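Hypothetical sugar binding protein (Bacteroides thetaiotaomicron, PDB 3SEE) is of unknown function but probably binds sugars through a galactose-binding-domain-like beta sandwich. Local coordinates at residues T47-E52 and M63-S68; F98-K103 and G210-S215. All coordinates share one frame; numbering follows the deposited sequence. Where two conformers were deposited one is given.

Both interactions are antiparallel strand pairs in the same eight-stranded sheet, and their centres lie about 10 Å apart. Strands 61-66 and 211-221 are neighbours there, so interactions 1 and 2 abut: Ile-65 N lies 2.8 Å from Val-212 O, a probable hydrogen bond. Interaction 1 forms the sheet margin, a local hairpin that is partly buried and has a sodium ion at one end. Interaction 2 lies further in, is mostly buried and joins strands distant in sequence. Each has apolar side chains on the face turned to the second sheet and a lysine-glutamate pair on the other face, water-bridged in both, long in interaction 1 and closer, with a weak hydrogen bond, in interaction 2.

Interaction 1: T47-E52 and M63-S68; sequences TTIAWE and MKIDNS. With NA (sodium ion), chain B.
Backbone hydrogen bonds join Thr-48 to Asp-66 and Ala-50 to Lys-64, two hydrogen-bonded antiparallel pairs whose strand axes make an angle of 156°. The straightest runs from Lys-64 N to Ala-50 O (2.8 Å, 175° at the hydrogen).

Apolar contacts occupy one face. Ile-49 and Ile-65 lie side by side, Ile-49 CG1 being 4.0 Å from Ile-65 CG2. The side chain of Met-63, a selenomethionine, crosses that of Trp-51 at about a right angle; its SE stands 3.9 Å from Trp-51 CB and meets the indole at its edge, a Met-aromatic contact. Trp-51 NE1 is hydrogen-bonded to Phe-17 O, while Ile-38 of the other sheet packs on Ile-49 and Met-63.

Polar groups gather on the opposite face and at the open end. In the conformers given, Lys-64 NZ and Glu-52 OE1 form a long salt bridge (3.8 Å) that two waters also span, one holding NZ weakly, and Thr-47 OG1 is 2.7 Å from Asn-67 OD1 and 3.1 Å from Asp-66 O, two acceptors for one proton. With CG opposite the backbone N (chi1 -178°), Asp-66 holds OD1 where Ser-68 N and OG both reach it, OG at 2.6 Å on the syn lone pair and N in an Asx turn. With an alanine here both Ser-68 donors would probably lose this acceptor, and the turn its side-chain bond.

At the start of strand 48-53, Thr-47 O (2.4 Å), Thr-48 OG1 and two waters bind the sodium ion. A beta hairpin at the sheet margin, its apolar side against the second sheet, is consistent with a galactose-binding-domain-like sandwich.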
# COMPACT_ATOMS: atom_id res chain seq x y z
N THR A 47 -4.42 -4.07 16.09
CA THR A 47 -3.19 -3.45 15.63
C THR A 47 -3.15 -2.00 16.07
O THR A 47 -4.19 -1.39 16.37
CB THR A 47 -3.00 -3.63 14.08
OG1 THR A 47 -1.78 -3.00 13.66
CG2 THR A 47 -4.17 -3.06 13.31
N THR A 48 -1.95 -1.45 16.13
CA THR A 48 -1.76 -0.02 16.37
C THR A 48 -0.80 0.49 15.32
O THR A 48 0.28 -0.07 15.14
CB THR A 48 -1.17 0.23 17.76
OG1 THR A 48 -2.12 -0.25 18.73
CG2 THR A 48 -0.88 1.71 18.02
N ILE A 49 -1.22 1.54 14.61
CA ILE A 49 -0.39 2.20 13.63
C ILE A 49 -0.15 3.61 14.15
O ILE A 49 -1.13 4.34 14.36
CB ILE A 49 -1.07 2.22 12.24
CG1 ILE A 49 -1.31 0.80 11.74
CG2 ILE A 49 -0.23 3.01 11.24
CD1 ILE A 49 -2.07 0.67 10.42
N ALA A 50 1.11 4.00 14.32
CA ALA A 50 1.42 5.26 14.95
C ALA A 50 2.77 5.78 14.51
O ALA A 50 3.68 5.02 14.15
CB ALA A 50 1.41 5.14 16.50
N TRP A 51 2.91 7.10 14.59
CA TRP A 51 4.16 7.81 14.33
C TRP A 51 5.11 7.63 15.49
O TRP A 51 4.70 7.51 16.65
CB TRP A 51 3.85 9.29 14.15
CG TRP A 51 4.99 10.17 13.81
CD1 TRP A 51 5.49 10.42 12.58
CD2 TRP A 51 5.72 11.00 14.72
NE1 TRP A 51 6.52 11.31 12.65
CE2 TRP A 51 6.66 11.70 13.96
CE3 TRP A 51 5.66 11.21 16.10
CZ2 TRP A 51 7.53 12.63 14.53
CZ3 TRP A 51 6.54 12.15 16.66
CH2 TRP A 51 7.46 12.83 15.88
N GLU A 52 6.40 7.60 15.20
CA GLU A 52 7.43 7.47 16.23
C GLU A 52 8.71 8.16 15.80
O GLU A 52 9.00 8.29 14.61
CB GLU A 52 7.76 6.00 16.47
CG GLU A 52 8.36 5.34 15.23
CD GLU A 52 8.82 3.92 15.43
OE1 GLU A 52 8.87 3.42 16.56
OE2 GLU A 52 9.18 3.30 14.41
N MSE A 63 6.73 5.42 10.71
CA MSE A 63 5.44 4.89 11.14
C MSE A 63 5.65 3.45 11.56
O MSE A 63 6.35 2.69 10.88
CB MSE A 63 4.43 4.90 10.01
CG MSE A 63 4.17 6.30 9.45
SE MSE A 63 3.44 7.56 10.70
CE MSE A 63 1.78 6.70 11.11
N LYS A 64 5.04 3.05 12.67
CA LYS A 64 5.12 1.67 13.16
C LYS A 64 3.75 1.02 13.04
O LYS A 64 2.75 1.56 13.53
CB LYS A 64 5.59 1.64 14.62
CG LYS A 64 5.72 0.23 15.18
CD LYS A 64 6.02 0.22 16.65
CE LYS A 64 7.49 0.49 16.87
NZ LYS A 64 7.97 0.20 18.26
N ILE A 65 3.72 -0.14 12.40
CA ILE A 65 2.53 -0.97 12.26
C ILE A 65 2.74 -2.16 13.19
O ILE A 65 3.53 -3.07 12.91
CB ILE A 65 2.30 -1.47 10.82
CG1 ILE A 65 2.21 -0.28 9.86
CG2 ILE A 65 1.03 -2.35 10.77
CD1 ILE A 65 2.09 -0.68 8.37
N ASP A 66 2.07 -2.14 14.32
CA ASP A 66 2.31 -3.09 15.41
C ASP A 66 1.15 -4.05 15.54
O ASP A 66 0.09 -3.67 16.05
CB ASP A 66 2.55 -2.32 16.72
CG ASP A 66 2.86 -3.21 17.91
OD1 ASP A 66 2.65 -4.43 17.84
OD2 ASP A 66 3.27 -2.64 18.94
N ASN A 67 1.32 -5.28 15.04
CA ASN A 67 0.29 -6.32 15.10
C ASN A 67 0.46 -7.27 16.28
O ASN A 67 -0.02 -8.39 16.24
CB ASN A 67 0.29 -7.14 13.80
CG ASN A 67 -0.13 -6.36 12.59
OD1 ASN A 67 -0.54 -5.22 12.65
ND2 ASN A 67 0.02 -7.00 11.44
N SER A 68 1.09 -6.79 17.35
CA SER A 68 1.20 -7.60 18.58
C SER A 68 -0.15 -8.10 19.11
O SER A 68 -0.26 -9.21 19.64
CB SER A 68 1.89 -6.80 19.69
OG SER A 68 3.20 -6.56 19.29
NA NA B . -4.46 -0.69 18.63
O HOH W 1 7.09 3.26 18.82
O HOH W 2 10.26 1.30 17.95
O HOH W 3 -3.58 -2.88 19.30
O HOH W 4 -5.01 -0.33 20.88

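Interaction 2: F98-K103 and G210-S215; sequences FYAKAK and GVVEIS
Glu-213 and Lys-101, the two residues with most surface buried here, are a hydrogen-bonded antiparallel pair whose side chains run side by side on one face. Their backbones exchange two hydrogen bonds, Glu-213 N to Lys-101 O at 2.8 Å and Lys-101 N to Glu-213 O at 2.9 Å. Further out, in the conformer given, the lysine chain bends at its last torsion (chi4 -77°), which carries NZ to 3.3 Å from Glu-213 OE2, a salt bridge whose hydrogen bond is weak. A water donates to Glu-213 OE1 at 2.7 Å and weakly accepts from Lys-101 NZ, so the ion pair is partly hydrated.

The segments are separated by 106 residues, yet strands 93-102 and 211-221 are neighbours inside the eight-stranded sheet, as expected in the jelly-roll sandwich of galactose-binding-like domains.

Val-211 is third by buried surface. Its O accepts from Lys-103 N (3.0 Å, 152° at the hydrogen), and its CB lies 4.0 Å from Lys-103 CB, while CG2 touches the aliphatic chain near CD. On the face turned to the second sheet, Phe-98 CD2 meets Ile-214 CG2 at 4.2 Å, and Ile-203 of strand 199-204 packs against both residues.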
# COMPACT_ATOMS: atom_id res chain seq x y z
N PHE A 98 10.77 2.53 -0.33
CA PHE A 98 10.81 2.97 1.06
C PHE A 98 11.73 2.07 1.84
O PHE A 98 12.28 1.13 1.30
CB PHE A 98 9.41 3.04 1.69
CG PHE A 98 8.64 1.75 1.67
CD1 PHE A 98 7.86 1.41 0.58
CD2 PHE A 98 8.67 0.87 2.75
CE1 PHE A 98 7.13 0.24 0.54
CE2 PHE A 98 7.93 -0.29 2.71
CZ PHE A 98 7.16 -0.61 1.61
N TYR A 99 11.98 2.41 3.09
CA TYR A 99 12.78 1.58 3.97
C TYR A 99 11.88 1.03 5.07
O TYR A 99 10.95 1.71 5.54
CB TYR A 99 13.96 2.36 4.56
CG TYR A 99 15.04 2.56 3.53
CD1 TYR A 99 14.95 3.58 2.60
CD2 TYR A 99 16.10 1.68 3.43
CE1 TYR A 99 15.93 3.70 1.59
CE2 TYR A 99 17.08 1.80 2.46
CZ TYR A 99 16.98 2.81 1.54
OH TYR A 99 17.95 2.94 0.54
N ALA A 100 12.11 -0.22 5.44
CA ALA A 100 11.33 -0.91 6.44
C ALA A 100 12.25 -1.66 7.38
O ALA A 100 13.31 -2.11 6.99
CB ALA A 100 10.34 -1.88 5.77
N LYS A 101 11.75 -1.84 8.59
CA LYS A 101 12.46 -2.52 9.68
C LYS A 101 11.46 -3.44 10.36
O LYS A 101 10.38 -2.96 10.70
CB LYS A 101 12.97 -1.43 10.67
CG LYS A 101 14.11 -1.84 11.60
CD LYS A 101 14.60 -0.64 12.40
CE LYS A 101 15.21 -1.05 13.73
NZ LYS A 101 14.19 -1.38 14.75
N ALA A 102 11.81 -4.69 10.61
CA ALA A 102 10.91 -5.67 11.23
C ALA A 102 11.49 -6.18 12.54
O ALA A 102 12.70 -6.36 12.66
CB ALA A 102 10.69 -6.84 10.31
N LYS A 103 10.62 -6.50 13.48
CA LYS A 103 11.06 -7.05 14.76
C LYS A 103 11.55 -8.48 14.60
O LYS A 103 12.47 -8.90 15.32
CB LYS A 103 9.91 -6.98 15.77
CG LYS A 103 10.21 -7.55 17.14
CD LYS A 103 9.01 -7.28 18.08
CE LYS A 103 8.92 -8.28 19.22
NZ LYS A 103 7.54 -8.24 19.81
N GLY A 210 3.49 -9.47 14.00
CA GLY A 210 4.63 -8.76 13.43
C GLY A 210 4.61 -7.30 13.79
O GLY A 210 3.56 -6.74 14.15
N VAL A 211 5.78 -6.67 13.71
CA VAL A 211 5.92 -5.26 13.92
C VAL A 211 6.83 -4.74 12.82
O VAL A 211 7.99 -5.19 12.71
CB VAL A 211 6.52 -4.92 15.31
CG1 VAL A 211 6.67 -3.39 15.45
CG2 VAL A 211 5.68 -5.52 16.45
N VAL A 212 6.31 -3.84 11.99
CA VAL A 212 7.05 -3.26 10.86
C VAL A 212 7.07 -1.74 11.00
O VAL A 212 6.04 -1.13 11.27
CB VAL A 212 6.41 -3.69 9.51
CG1 VAL A 212 7.12 -3.07 8.33
CG2 VAL A 212 6.38 -5.22 9.37
N GLU A 213 8.24 -1.16 10.80
CA GLU A 213 8.41 0.29 10.78
C GLU A 213 8.77 0.74 9.37
O GLU A 213 9.49 0.03 8.66
CB GLU A 213 9.49 0.68 11.77
CG GLU A 213 9.14 0.30 13.19
CD GLU A 213 10.34 0.34 14.10
OE1 GLU A 213 10.65 1.40 14.66
OE2 GLU A 213 11.01 -0.71 14.24
N ILE A 214 8.24 1.89 8.98
CA ILE A 214 8.31 2.40 7.63
C ILE A 214 8.87 3.82 7.64
O ILE A 214 8.41 4.66 8.42
CB ILE A 214 6.89 2.43 7.02
CG1 ILE A 214 6.37 1.00 6.81
CG2 ILE A 214 6.84 3.22 5.70
CD1 ILE A 214 4.91 0.87 7.07
N SER A 215 9.82 4.09 6.75
CA SER A 215 10.34 5.44 6.63
C SER A 215 10.81 5.74 5.20
O SER A 215 11.08 4.82 4.44
CB SER A 215 11.46 5.70 7.64
OG SER A 215 11.73 7.10 7.73
O HOH W 5 10.28 -3.19 13.95
O HOH W 6 13.21 1.69 15.48